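Local coordinates for protein aryl acylamidase (bacterium CSBL00001, PDB 4YJ6) that probably hydrolyses the amide bond of N-acylated aryl amines as an aryl acylamidase of the amidase signature family, at residues P312-M318 with L376-V381; F280-Q284 with I419-I424; T96-R101 with N144-G148; A167-V171 with P226-T230; A401-V405 with I451-A456. All blocks are in the same frame, centred on the assembly; numbering follows the deposited sequence.

Contact 1 of 5, residues P312-M318 with L376-V381; sequences PYSQKQM and LLRTTV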
# COMPACT_ATOMS: atom_id res chain seq x y z
N PRO A 312 -3.41 -22.95 12.94
CA PRO A 312 -2.87 -24.32 12.97
C PRO A 312 -2.03 -24.69 11.75
O PRO A 312 -1.49 -25.81 11.67
CB PRO A 312 -4.12 -25.18 13.02
CG PRO A 312 -5.10 -24.38 12.18
CD PRO A 312 -4.83 -22.93 12.55
N TYR A 313 -1.89 -23.75 10.83
CA TYR A 313 -1.04 -23.93 9.66
C TYR A 313 0.34 -23.34 9.93
O TYR A 313 0.47 -22.41 10.72
CB TYR A 313 -1.67 -23.21 8.45
CG TYR A 313 -2.91 -23.93 7.92
CD1 TYR A 313 -4.20 -23.59 8.36
CD2 TYR A 313 -2.78 -24.93 6.96
CE1 TYR A 313 -5.34 -24.27 7.86
CE2 TYR A 313 -3.90 -25.60 6.44
CZ TYR A 313 -5.17 -25.26 6.90
OH TYR A 313 -6.26 -25.96 6.37
N SER A 314 1.37 -23.85 9.27
CA SER A 314 2.68 -23.22 9.35
C SER A 314 2.72 -21.98 8.46
O SER A 314 1.93 -21.84 7.52
CB SER A 314 3.79 -24.17 8.88
OG SER A 314 3.66 -24.37 7.49
N GLN A 315 3.65 -21.09 8.75
CA GLN A 315 3.79 -19.91 7.88
C GLN A 315 4.17 -20.26 6.42
O GLN A 315 3.72 -19.59 5.49
CB GLN A 315 4.73 -18.90 8.50
CG GLN A 315 6.14 -19.44 8.81
CD GLN A 315 7.12 -19.18 7.67
OE1 GLN A 315 6.75 -18.65 6.65
NE2 GLN A 315 8.38 -19.55 7.87
N LYS A 316 4.94 -21.32 6.19
CA LYS A 316 5.17 -21.78 4.82
C LYS A 316 3.90 -22.25 4.16
O LYS A 316 3.68 -21.97 2.99
CB LYS A 316 6.22 -22.92 4.75
CG LYS A 316 6.41 -23.42 3.31
CD LYS A 316 7.57 -24.42 3.20
CE LYS A 316 8.09 -24.52 1.75
NZ LYS A 316 7.12 -25.09 0.75
N GLN A 317 3.05 -22.98 4.88
CA GLN A 317 1.80 -23.42 4.27
C GLN A 317 0.96 -22.22 3.84
O GLN A 317 0.37 -22.23 2.78
CB GLN A 317 1.00 -24.26 5.27
CG GLN A 317 1.57 -25.69 5.38
CD GLN A 317 0.85 -26.48 6.47
OE1 GLN A 317 0.66 -26.01 7.59
NE2 GLN A 317 0.44 -27.70 6.13
N MSE A 318 0.92 -21.19 4.68
CA MSE A 318 0.13 -20.01 4.35
C MSE A 318 0.70 -19.21 3.19
O MSE A 318 -0.05 -18.78 2.31
CB MSE A 318 -0.00 -19.14 5.59
CG MSE A 318 -0.73 -19.87 6.65
SE MSE A 318 -1.33 -18.57 7.95
CE MSE A 318 0.43 -18.00 8.65
N LEU A 376 -9.86 -23.67 2.29
CA LEU A 376 -10.00 -24.10 3.68
C LEU A 376 -8.97 -23.41 4.58
O LEU A 376 -9.29 -22.97 5.66
CB LEU A 376 -9.81 -25.63 3.74
CG LEU A 376 -9.70 -26.18 5.17
CD1 LEU A 376 -11.01 -25.93 5.93
CD2 LEU A 376 -9.40 -27.68 5.12
N LEU A 377 -7.73 -23.31 4.11
CA LEU A 377 -6.69 -22.60 4.86
C LEU A 377 -7.12 -21.15 5.10
O LEU A 377 -7.04 -20.65 6.21
CB LEU A 377 -5.33 -22.68 4.10
CG LEU A 377 -4.12 -21.96 4.76
CD1 LEU A 377 -2.79 -22.60 4.34
CD2 LEU A 377 -4.08 -20.45 4.41
N ARG A 378 -7.60 -20.50 4.05
CA ARG A 378 -8.03 -19.13 4.15
C ARG A 378 -9.17 -18.98 5.17
O ARG A 378 -9.18 -18.05 5.98
CB ARG A 378 -8.49 -18.63 2.75
CG ARG A 378 -8.86 -17.16 2.74
CD ARG A 378 -9.34 -16.76 1.36
NE ARG A 378 -9.65 -15.34 1.30
CZ ARG A 378 -10.08 -14.74 0.21
NH1 ARG A 378 -10.18 -15.44 -0.91
NH2 ARG A 378 -10.35 -13.44 0.22
N THR A 379 -10.11 -19.91 5.12
CA THR A 379 -11.26 -19.89 6.04
C THR A 379 -10.75 -20.00 7.48
O THR A 379 -11.18 -19.29 8.36
CB THR A 379 -12.20 -21.08 5.76
OG1 THR A 379 -12.75 -20.98 4.44
CG2 THR A 379 -13.34 -21.11 6.80
N THR A 380 -9.79 -20.89 7.69
CA THR A 380 -9.23 -21.11 9.02
C THR A 380 -8.58 -19.83 9.56
O THR A 380 -8.77 -19.45 10.73
CB THR A 380 -8.22 -22.26 8.97
OG1 THR A 380 -8.90 -23.44 8.51
CG2 THR A 380 -7.67 -22.55 10.39
N VAL A 381 -7.82 -19.15 8.70
CA VAL A 381 -7.20 -17.90 9.12
C VAL A 381 -8.23 -16.83 9.43
O VAL A 381 -8.11 -16.13 10.42
CB VAL A 381 -6.22 -17.40 8.06
CG1 VAL A 381 -5.73 -15.94 8.36
CG2 VAL A 381 -5.06 -18.42 8.01
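The capped N-terminal end of helix 315-339 meets helix 368-389 here, with Tyr313 lying flat on Leu377. Leu377 CG sits over the centre of the Tyr313 ring, 3.7 Å from the centroid and 4° off the ring normal, a CH-pi contact. Leu377 CD1 lies over the CG-CD2 side of the same ring, 3.5 Å from Tyr313 CD2. Leu377 CG stands anti to the backbone N (chi1 179°), which sends both methyls across toward the other segment. Thr380 comes to the ring at its edge, with OG1 in the ring plane and CB 3.7 Å from Tyr313 CE1. Its hydroxyl donates to Leu376 O, one turn back in its own helix. Thr380 CG2 meets the end of the Pro312 ring, 3.6 Å from CD.

The turn ahead of helix 315-339 is fixed by a capping box. Gln317 N donates to Ser314 OG at 3.0 Å, and Ser314 N donates to Gln317 OE1 at 2.8 Å. The second bond lies in the carbonyl plane, on a lone pair of the amide oxygen. Tyr313 directly precedes the N-cap residue.

Deeper in, the selenomethionine at 318 crosses Leu377 at about a right angle. Met318 SE reaches Val381 CG2 at 3.7 Å. Helix 434-439 covers this buried side, where Leu435 touches Met318 and Val381, and Phe438 touches Leu377.

Contact 2 of 5, residues F280-Q284 with I419-I424; sequences FPVQQ and INGEEI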
# COMPACT_ATOMS: atom_id res chain seq x y z
N PHE A 280 5.10 -16.85 12.83
CA PHE A 280 6.21 -16.30 12.02
C PHE A 280 7.48 -16.13 12.83
O PHE A 280 7.42 -15.79 14.01
CB PHE A 280 5.89 -14.90 11.49
CG PHE A 280 4.73 -14.84 10.52
CD1 PHE A 280 3.43 -14.61 10.99
CD2 PHE A 280 4.94 -15.02 9.16
CE1 PHE A 280 2.36 -14.53 10.11
CE2 PHE A 280 3.87 -14.96 8.25
CZ PHE A 280 2.58 -14.70 8.73
N PRO A 281 8.64 -16.32 12.17
CA PRO A 281 9.91 -15.90 12.78
C PRO A 281 10.08 -14.40 12.62
O PRO A 281 9.99 -13.93 11.50
CB PRO A 281 10.95 -16.68 11.98
CG PRO A 281 10.32 -16.79 10.57
CD PRO A 281 8.83 -16.97 10.86
N VAL A 282 10.26 -13.66 13.71
CA VAL A 282 10.30 -12.21 13.63
C VAL A 282 11.58 -11.71 14.27
O VAL A 282 11.91 -12.14 15.38
CB VAL A 282 9.10 -11.57 14.37
CG1 VAL A 282 9.18 -10.04 14.36
CG2 VAL A 282 7.81 -12.07 13.70
N GLN A 283 12.28 -10.82 13.60
CA GLN A 283 13.54 -10.29 14.16
C GLN A 283 13.30 -9.74 15.58
O GLN A 283 12.37 -8.96 15.84
CB GLN A 283 14.17 -9.24 13.22
CG GLN A 283 14.63 -9.86 11.92
CD GLN A 283 15.20 -8.86 10.94
OE1 GLN A 283 14.97 -7.63 11.05
NE2 GLN A 283 15.95 -9.37 9.97
N GLN A 284 14.15 -10.13 16.52
CA GLN A 284 13.90 -9.78 17.90
C GLN A 284 13.77 -8.27 18.12
O GLN A 284 12.96 -7.83 18.92
CB GLN A 284 15.04 -10.34 18.78
CG GLN A 284 14.77 -10.15 20.23
CD GLN A 284 13.54 -10.91 20.68
OE1 GLN A 284 13.43 -12.14 20.47
NE2 GLN A 284 12.61 -10.21 21.32
N ILE A 419 14.80 -16.05 8.53
CA ILE A 419 14.82 -15.15 9.68
C ILE A 419 14.99 -16.00 10.93
O ILE A 419 14.29 -17.00 11.12
CB ILE A 419 13.50 -14.36 9.79
CG1 ILE A 419 13.38 -13.44 8.55
CG2 ILE A 419 13.46 -13.52 11.04
CD1 ILE A 419 11.98 -12.71 8.47
N ASN A 420 15.93 -15.61 11.78
CA ASN A 420 16.23 -16.37 13.00
C ASN A 420 16.52 -17.85 12.66
O ASN A 420 16.14 -18.75 13.41
CB ASN A 420 15.08 -16.27 14.01
CG ASN A 420 14.84 -14.84 14.47
OD1 ASN A 420 15.73 -13.99 14.38
ND2 ASN A 420 13.63 -14.56 14.95
N GLY A 421 17.16 -18.09 11.53
CA GLY A 421 17.51 -19.45 11.12
C GLY A 421 16.37 -20.27 10.55
O GLY A 421 16.56 -21.45 10.20
N GLU A 422 15.17 -19.68 10.45
CA GLU A 422 14.00 -20.39 9.96
C GLU A 422 13.75 -19.97 8.51
O GLU A 422 13.77 -18.78 8.23
CB GLU A 422 12.78 -20.02 10.79
CG GLU A 422 11.53 -20.67 10.29
CD GLU A 422 10.29 -20.43 11.16
OE1 GLU A 422 10.39 -20.33 12.41
OE2 GLU A 422 9.18 -20.42 10.55
N GLU A 423 13.54 -20.94 7.62
CA GLU A 423 13.31 -20.65 6.21
C GLU A 423 12.01 -19.87 6.09
O GLU A 423 11.03 -20.19 6.75
CB GLU A 423 13.19 -21.93 5.38
CG GLU A 423 14.52 -22.64 5.08
CD GLU A 423 15.44 -21.77 4.22
OE1 GLU A 423 15.09 -21.45 3.04
OE2 GLU A 423 16.49 -21.37 4.76
N ILE A 424 12.01 -18.92 5.17
CA ILE A 424 10.80 -18.12 4.94
C ILE A 424 10.82 -17.73 3.47
O ILE A 424 11.90 -17.53 2.87
CB ILE A 424 10.76 -16.91 5.88
CG1 ILE A 424 9.36 -16.25 5.88
CG2 ILE A 424 11.84 -15.85 5.58
CD1 ILE A 424 9.14 -15.43 7.17
O HOH W 1 16.29 -12.02 15.79
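Pro281 packs into a small beta hairpin whose type I' turn runs from Ile419 to Glu422. The paired strands 418-419 and 422-423 are closed at the turn by two backbone bonds, Ile419 N to Glu422 O and Glu422 N to Ile419 O. Residues 280-283 lead into helix 284-299, with Gln283 at the N-cap position.

The apolar contacts centre on the proline ring. Pro281 CG lies 3.8 Å from Ile424 CD1 and 4.1 Å from Ile419 CB. The Glu422 side chain is extended, with CG anti to the backbone N (chi1 177°). It crosses the proline ring at about a right angle and brings OE2 to 3.5 Å from Pro281 CD. Ile419 CG2 also reaches Gln283 CG at 3.9 Å, the two side chains crossing at about a right angle.

The polar ends of these side chains have partners outside the two segments. Glu422 OE2 takes its hydrogen bond from Gln315 NE2. The backbone N of Met403 donates to Gln283 OE1. Pro281 O is buried by the contact and has no polar partner in the model. A water accepts from Gln284 N, but its leg to Asn420 OD1 is doubtful, being only 2.5 Å long. Asn420 ND2 donates directly to Val282 O at 3.0 Å, approaching well above the carbonyl plane, with an N-H...O angle of 145°.

Contact 3 of 5, residues T96-R101 with N144-G148; sequences TLGGIR and NTFFG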
# COMPACT_ATOMS: atom_id res chain seq x y z
N THR A 96 2.42 -1.06 -17.18
CA THR A 96 3.42 -2.08 -17.45
C THR A 96 3.36 -3.25 -16.47
O THR A 96 4.22 -4.13 -16.54
CB THR A 96 4.85 -1.50 -17.45
OG1 THR A 96 5.28 -1.16 -16.13
CG2 THR A 96 4.93 -0.25 -18.34
N LEU A 97 2.37 -3.25 -15.58
CA LEU A 97 2.23 -4.31 -14.56
C LEU A 97 3.53 -4.47 -13.79
O LEU A 97 4.00 -5.59 -13.54
CB LEU A 97 1.82 -5.64 -15.20
CG LEU A 97 0.60 -5.54 -16.13
CD1 LEU A 97 0.17 -6.94 -16.67
CD2 LEU A 97 -0.56 -4.86 -15.41
N GLY A 98 4.10 -3.34 -13.36
CA GLY A 98 5.29 -3.40 -12.53
C GLY A 98 6.58 -3.67 -13.29
O GLY A 98 7.44 -4.46 -12.86
N GLY A 99 6.73 -3.05 -14.46
CA GLY A 99 8.02 -3.06 -15.11
C GLY A 99 8.22 -4.21 -16.07
O GLY A 99 9.34 -4.72 -16.22
N ILE A 100 7.16 -4.64 -16.74
CA ILE A 100 7.31 -5.62 -17.81
C ILE A 100 7.64 -4.88 -19.10
O ILE A 100 6.79 -4.17 -19.63
CB ILE A 100 6.04 -6.44 -17.99
CG1 ILE A 100 5.74 -7.22 -16.70
CG2 ILE A 100 6.17 -7.39 -19.21
CD1 ILE A 100 4.49 -8.08 -16.81
N ARG A 101 8.88 -5.02 -19.56
CA ARG A 101 9.37 -4.24 -20.71
C ARG A 101 8.48 -4.44 -21.95
O ARG A 101 8.25 -3.49 -22.70
CB ARG A 101 10.82 -4.62 -21.03
CG ARG A 101 11.30 -4.10 -22.38
CD ARG A 101 12.73 -4.53 -22.62
NE ARG A 101 13.67 -3.65 -21.92
CZ ARG A 101 14.10 -2.50 -22.42
NH1 ARG A 101 13.68 -2.09 -23.63
NH2 ARG A 101 14.96 -1.75 -21.73
N ASN A 144 12.58 -4.29 -10.57
CA ASN A 144 12.26 -5.07 -11.74
C ASN A 144 13.37 -4.77 -12.74
O ASN A 144 14.18 -3.89 -12.49
CB ASN A 144 10.89 -4.67 -12.29
CG ASN A 144 10.76 -3.16 -12.46
OD1 ASN A 144 11.54 -2.55 -13.18
ND2 ASN A 144 9.76 -2.55 -11.82
N THR A 145 13.41 -5.50 -13.83
CA THR A 145 14.52 -5.33 -14.77
C THR A 145 14.31 -4.26 -15.82
O THR A 145 15.15 -4.11 -16.70
CB THR A 145 14.83 -6.64 -15.50
OG1 THR A 145 13.70 -7.06 -16.26
CG2 THR A 145 15.20 -7.72 -14.50
N PHE A 146 13.21 -3.51 -15.75
CA PHE A 146 12.96 -2.47 -16.75
C PHE A 146 13.20 -1.09 -16.14
O PHE A 146 13.95 -0.27 -16.69
CB PHE A 146 11.55 -2.61 -17.32
CG PHE A 146 11.20 -1.58 -18.39
CD1 PHE A 146 12.05 -1.36 -19.46
CD2 PHE A 146 10.02 -0.87 -18.31
CE1 PHE A 146 11.73 -0.42 -20.45
CE2 PHE A 146 9.69 0.08 -19.29
CZ PHE A 146 10.56 0.30 -20.35
N PHE A 147 12.57 -0.81 -15.00
CA PHE A 147 12.79 0.46 -14.31
C PHE A 147 13.85 0.37 -13.22
O PHE A 147 14.51 1.36 -12.90
CB PHE A 147 11.49 0.96 -13.66
CG PHE A 147 10.38 1.22 -14.63
CD1 PHE A 147 9.22 0.46 -14.59
CD2 PHE A 147 10.50 2.20 -15.61
CE1 PHE A 147 8.19 0.68 -15.47
CE2 PHE A 147 9.48 2.44 -16.51
CZ PHE A 147 8.31 1.69 -16.44
N GLY A 148 14.01 -0.80 -12.62
CA GLY A 148 14.99 -0.97 -11.56
C GLY A 148 14.41 -0.80 -10.15
O GLY A 148 13.19 -0.75 -9.96
O HOH W 2 13.84 -5.55 -19.06
O HOH W 3 16.02 -0.95 -18.60
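Phe146 lies against Arg101, its ring rim standing on the guanidinium. Phe146 CE1 sits over the centre of the guanidinium group, 3.7 Å from Arg101 CZ, and the two planes are 78° apart. The ring's own face is used by the arginine backbone, since Arg101 CA is 4.1 Å from the Phe146 centroid in a CH-pi contact. A bend at chi3 (-81°) brings the guanidinium to the ring's CD1-CE1 edge, with NH2 in the ring plane. One water accepts a weak bond from Arg101 NH2 and donates to Phe146 O. A phosphate ion, probably from crystallisation, is bound beside the Arg101 side chain.

Two loops meet here, each shaped by its own side chain. Thr96 OG1 accepts from Gly99 N in an ST motif, and is also hydrogen-bonded to Asp85 OD2. Asn144 OD1 accepts from Phe146 N, Phe147 N and Gly148 N, combining an Asx turn with an Asx motif. The bond from Phe147 N is 2.7 Å long and runs nearly along the C=O axis. Asn144 ND2 donates to Ser133 O and Asn132 OD1. A leucine here would probably leave those three backbone N-H groups without their shared acceptor and free the turn to shift.

Gly99 CA comes within 3.8 Å of Asn144 ND2 and of Phe147 CD1, close packing that leaves little space for a CB. Gly99 O is 3.2 Å from Phe146 CB, and Thr96 OG1 meets the Phe147 ring in plane at its edge, 3.5 Å from CE1.

Contact 4 of 5, residues A167-V171 with P226-T230; sequences AAALV and PITRT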
# COMPACT_ATOMS: atom_id res chain seq x y z
N ALA A 167 5.23 4.59 -4.40
CA ALA A 167 4.25 5.39 -3.66
C ALA A 167 4.82 5.80 -2.29
O ALA A 167 4.84 6.99 -1.92
CB ALA A 167 2.95 4.57 -3.46
N ALA A 168 5.30 4.82 -1.54
CA ALA A 168 5.77 5.10 -0.20
C ALA A 168 7.03 6.00 -0.23
O ALA A 168 7.15 6.87 0.59
CB ALA A 168 6.07 3.80 0.56
N ALA A 169 7.94 5.74 -1.17
CA ALA A 169 9.19 6.50 -1.23
C ALA A 169 8.91 7.99 -1.49
O ALA A 169 9.47 8.86 -0.84
CB ALA A 169 10.12 5.91 -2.33
N LEU A 170 8.00 8.29 -2.41
CA LEU A 170 7.67 9.70 -2.64
C LEU A 170 7.09 10.36 -1.40
O LEU A 170 7.44 11.50 -1.09
CB LEU A 170 6.69 9.86 -3.82
CG LEU A 170 7.27 9.48 -5.18
CD1 LEU A 170 6.19 9.70 -6.28
CD2 LEU A 170 8.51 10.33 -5.50
N VAL A 171 6.20 9.66 -0.69
CA VAL A 171 5.58 10.23 0.49
C VAL A 171 6.62 10.38 1.62
O VAL A 171 6.63 11.39 2.30
CB VAL A 171 4.38 9.36 0.95
CG1 VAL A 171 3.81 9.84 2.32
CG2 VAL A 171 3.30 9.41 -0.18
N PRO A 226 -4.55 4.69 0.54
CA PRO A 226 -3.56 5.76 0.61
C PRO A 226 -2.34 5.43 1.47
O PRO A 226 -2.47 4.72 2.48
CB PRO A 226 -4.35 6.90 1.25
CG PRO A 226 -5.25 6.18 2.23
CD PRO A 226 -5.63 4.87 1.52
N ILE A 227 -1.19 5.97 1.06
CA ILE A 227 -0.02 6.06 1.92
C ILE A 227 0.23 7.55 2.19
O ILE A 227 0.25 8.33 1.25
CB ILE A 227 1.19 5.41 1.23
CG1 ILE A 227 0.90 3.92 1.02
CG2 ILE A 227 2.52 5.62 2.06
CD1 ILE A 227 1.94 3.18 0.16
N THR A 228 0.36 7.93 3.46
CA THR A 228 0.46 9.35 3.83
C THR A 228 1.51 9.52 4.93
O THR A 228 2.08 8.55 5.41
CB THR A 228 -0.86 9.88 4.41
OG1 THR A 228 -1.22 9.09 5.55
CG2 THR A 228 -1.99 9.80 3.38
N ARG A 229 1.76 10.76 5.36
CA ARG A 229 2.64 10.98 6.51
C ARG A 229 1.84 11.23 7.77
O ARG A 229 2.38 11.10 8.87
CB ARG A 229 3.60 12.17 6.28
CG ARG A 229 4.65 11.88 5.18
CD ARG A 229 5.68 13.01 5.00
NE ARG A 229 5.02 14.25 4.60
CZ ARG A 229 4.71 14.56 3.34
NH1 ARG A 229 5.06 13.78 2.32
NH2 ARG A 229 4.06 15.69 3.11
N THR A 230 0.57 11.61 7.62
CA THR A 230 -0.30 11.83 8.79
C THR A 230 -1.57 11.02 8.69
O THR A 230 -2.05 10.71 7.60
CB THR A 230 -0.75 13.30 8.94
OG1 THR A 230 -1.72 13.63 7.91
CG2 THR A 230 0.44 14.24 8.85
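Apolar contacts between Ile227 and one side of helix 165-172 make up much of this buried contact. Ile227 CD1 reaches Ala167 CB at 4.0 Å and Ala168 CB at 4.2 Å. Its other branch, CG2, lies 4.0 Å from Ala168 CA, so the small alanines let the isoleucine come close to the helix backbone. Val171 continues the surface one turn on. Its CG1 is anti to the backbone N (chi1 173°) and packs 3.6 Å from Arg229 CG, while CG2 lies 3.5 Å from Ile227 O.

The helix packs on the large mixed sheet of the amidase fold. The axes of 167-171 and 226-228 approach to 8.1 Å and diverge by 28°. Neighbouring strand 178-183 shares the face, as Ala167 and Val171 both touch Ala179. Thr228 points away from this helix and touches Asp233 and Ala234 of helix 231-241.

The polar contact is made by Arg229, just past the strand. Arg229 NH1 donates to Val171 O at 2.9 Å with an N-H...O angle of 164°. The bond lies in both the guanidinium plane and the carbonyl plane, on a lone pair of the oxygen. NH1 has a second acceptor in Val176 O, so one nitrogen ties the last turn of the helix to the loop after it. A methionine in place of this arginine would probably leave the carbonyl oxygens of Val171 and Val176 without their shared donor. Thr228 OG1 donates to Thr230 O at 2.7 Å, a bond that spans Arg229 in sequence.

Contact 5 of 5, residues A401-V405 with I451-A456; sequences ACMPV and IDGLPA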
# COMPACT_ATOMS: atom_id res chain seq x y z
N ALA A 401 8.07 -8.96 9.43
CA ALA A 401 8.95 -9.82 10.25
C ALA A 401 10.43 -9.40 10.18
O ALA A 401 11.24 -9.96 10.94
CB ALA A 401 8.83 -11.24 9.79
N CYS A 402 10.78 -8.48 9.29
CA CYS A 402 12.19 -8.08 9.13
C CYS A 402 12.33 -6.63 8.69
O CYS A 402 11.37 -6.00 8.21
CB CYS A 402 12.90 -8.98 8.12
SG CYS A 402 12.17 -8.96 6.43
N MSE A 403 13.55 -6.12 8.84
CA MSE A 403 13.91 -4.78 8.42
C MSE A 403 14.19 -4.70 6.92
O MSE A 403 14.30 -5.72 6.24
CB MSE A 403 15.18 -4.35 9.18
CG MSE A 403 15.04 -4.40 10.69
SE MSE A 403 13.64 -3.23 11.35
CE MSE A 403 14.30 -1.49 10.77
N PRO A 404 14.29 -3.47 6.39
CA PRO A 404 14.58 -3.32 4.97
C PRO A 404 15.83 -4.09 4.53
O PRO A 404 16.79 -4.23 5.32
CB PRO A 404 14.80 -1.81 4.82
CG PRO A 404 13.91 -1.20 5.83
CD PRO A 404 14.02 -2.17 7.04
N VAL A 405 15.78 -4.59 3.30
CA VAL A 405 16.89 -5.28 2.68
C VAL A 405 17.65 -4.36 1.73
O VAL A 405 17.12 -3.36 1.22
CB VAL A 405 16.42 -6.53 1.91
CG1 VAL A 405 15.69 -7.49 2.86
CG2 VAL A 405 15.53 -6.16 0.70
N ILE A 451 15.06 1.33 13.97
CA ILE A 451 16.00 0.34 14.46
C ILE A 451 17.23 0.50 13.59
O ILE A 451 17.17 0.33 12.37
CB ILE A 451 15.41 -1.09 14.38
CG1 ILE A 451 14.21 -1.17 15.33
CG2 ILE A 451 16.48 -2.17 14.73
CD1 ILE A 451 13.32 -2.41 15.17
N ASP A 452 18.34 0.88 14.22
CA ASP A 452 19.57 1.13 13.47
C ASP A 452 19.33 2.06 12.27
O ASP A 452 19.84 1.82 11.18
CB ASP A 452 20.17 -0.19 13.01
CG ASP A 452 21.66 -0.07 12.63
OD1 ASP A 452 22.30 0.92 13.05
OD2 ASP A 452 22.18 -0.97 11.93
N GLY A 453 18.54 3.11 12.48
CA GLY A 453 18.36 4.16 11.50
C GLY A 453 17.29 3.87 10.45
O GLY A 453 17.02 4.71 9.60
N LEU A 454 16.67 2.68 10.51
CA LEU A 454 15.68 2.29 9.50
C LEU A 454 14.29 2.11 10.13
O LEU A 454 14.14 1.69 11.28
CB LEU A 454 16.10 1.00 8.80
CG LEU A 454 17.36 1.05 7.94
CD1 LEU A 454 17.58 -0.31 7.32
CD2 LEU A 454 17.21 2.16 6.88
N PRO A 455 13.24 2.45 9.38
CA PRO A 455 11.92 2.40 10.01
C PRO A 455 11.37 1.00 10.18
O PRO A 455 11.68 0.10 9.40
CB PRO A 455 11.02 3.15 8.99
CG PRO A 455 12.00 4.05 8.21
CD PRO A 455 13.23 3.18 8.10
N ALA A 456 10.51 0.85 11.17
CA ALA A 456 9.72 -0.38 11.34
C ALA A 456 8.30 0.01 11.68
O ALA A 456 8.06 0.97 12.41
CB ALA A 456 10.29 -1.27 12.50
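Met403, present as selenomethionine, hooks its terminal methyl into the end of the hairpin at 451-456. Three successive torsions turn the same way: chi1 is -57°, chi2 -61° and chi3 -61°. The first sets CG anti to the carbonyl carbon, beside the backbone N. The next two curl the chain, and CE comes much nearer to the hairpin than the direction of CB alone would bring it. Met403 CE lies 3.6 Å from Leu454 CB and 3.8 Å from Ile451 CB, so it sits between the first and last residues of the turn. It is also close to two backbone oxygens, 3.2 Å from Leu454 O and 3.4 Å from Pro455 O. Met403 SE touches Ala456 CB at 4.0 Å and Ile451 CD1 at 3.9 Å.

Ile451 and Leu454 have similar first torsions. Ile451 CG1 and Leu454 CG both stand anti to the carbonyl carbon, and each residue points its CB toward the loop 401-405. The Met403 and Ile451 side chains pass at a slant. Pro404 and Leu454 lie alongside one another, running opposite ways, with Pro404 CD 4.0 Å from Leu454 CD1.

No hydrogen bond crosses between the segments. Outside the hairpin, Cys402 O accepts from Trp194 NE1. Ile286 of helix 284-299 also touches Met403, and Leu289 touches Ile451 and Ala456. The partner is a beta hairpin with a two-residue loop and a type I' turn, Asp452 and Gly453 at its tip, connecting antiparallel strands 443-451 and 454-462 of the large mixed sheet.

From the N terminus, contact 3 comes first and closes a loop of 42 residues between two loop segments. Contact 4 follows in series and joins helix 165-172 to strand 223-228. Contact 2 opens next at 280-284 and closes only at 419-424. Contact 1 falls wholly within that span and pairs helices 315-339 and 368-389. Contact 5 opens at 401-405, before contact 2 has closed, so these two cross. It closes at 451-456, tying the loop after strand 394-398 to the hairpin of strands 443-451 and 454-462. Contact 2 touches contacts 1 and 5, through Gln315 and Gln283 respectively, by probable hydrogen bonds. Contacts 4 and 5 reach the same large sheet. Contacts 3 and 4 touch none of the others.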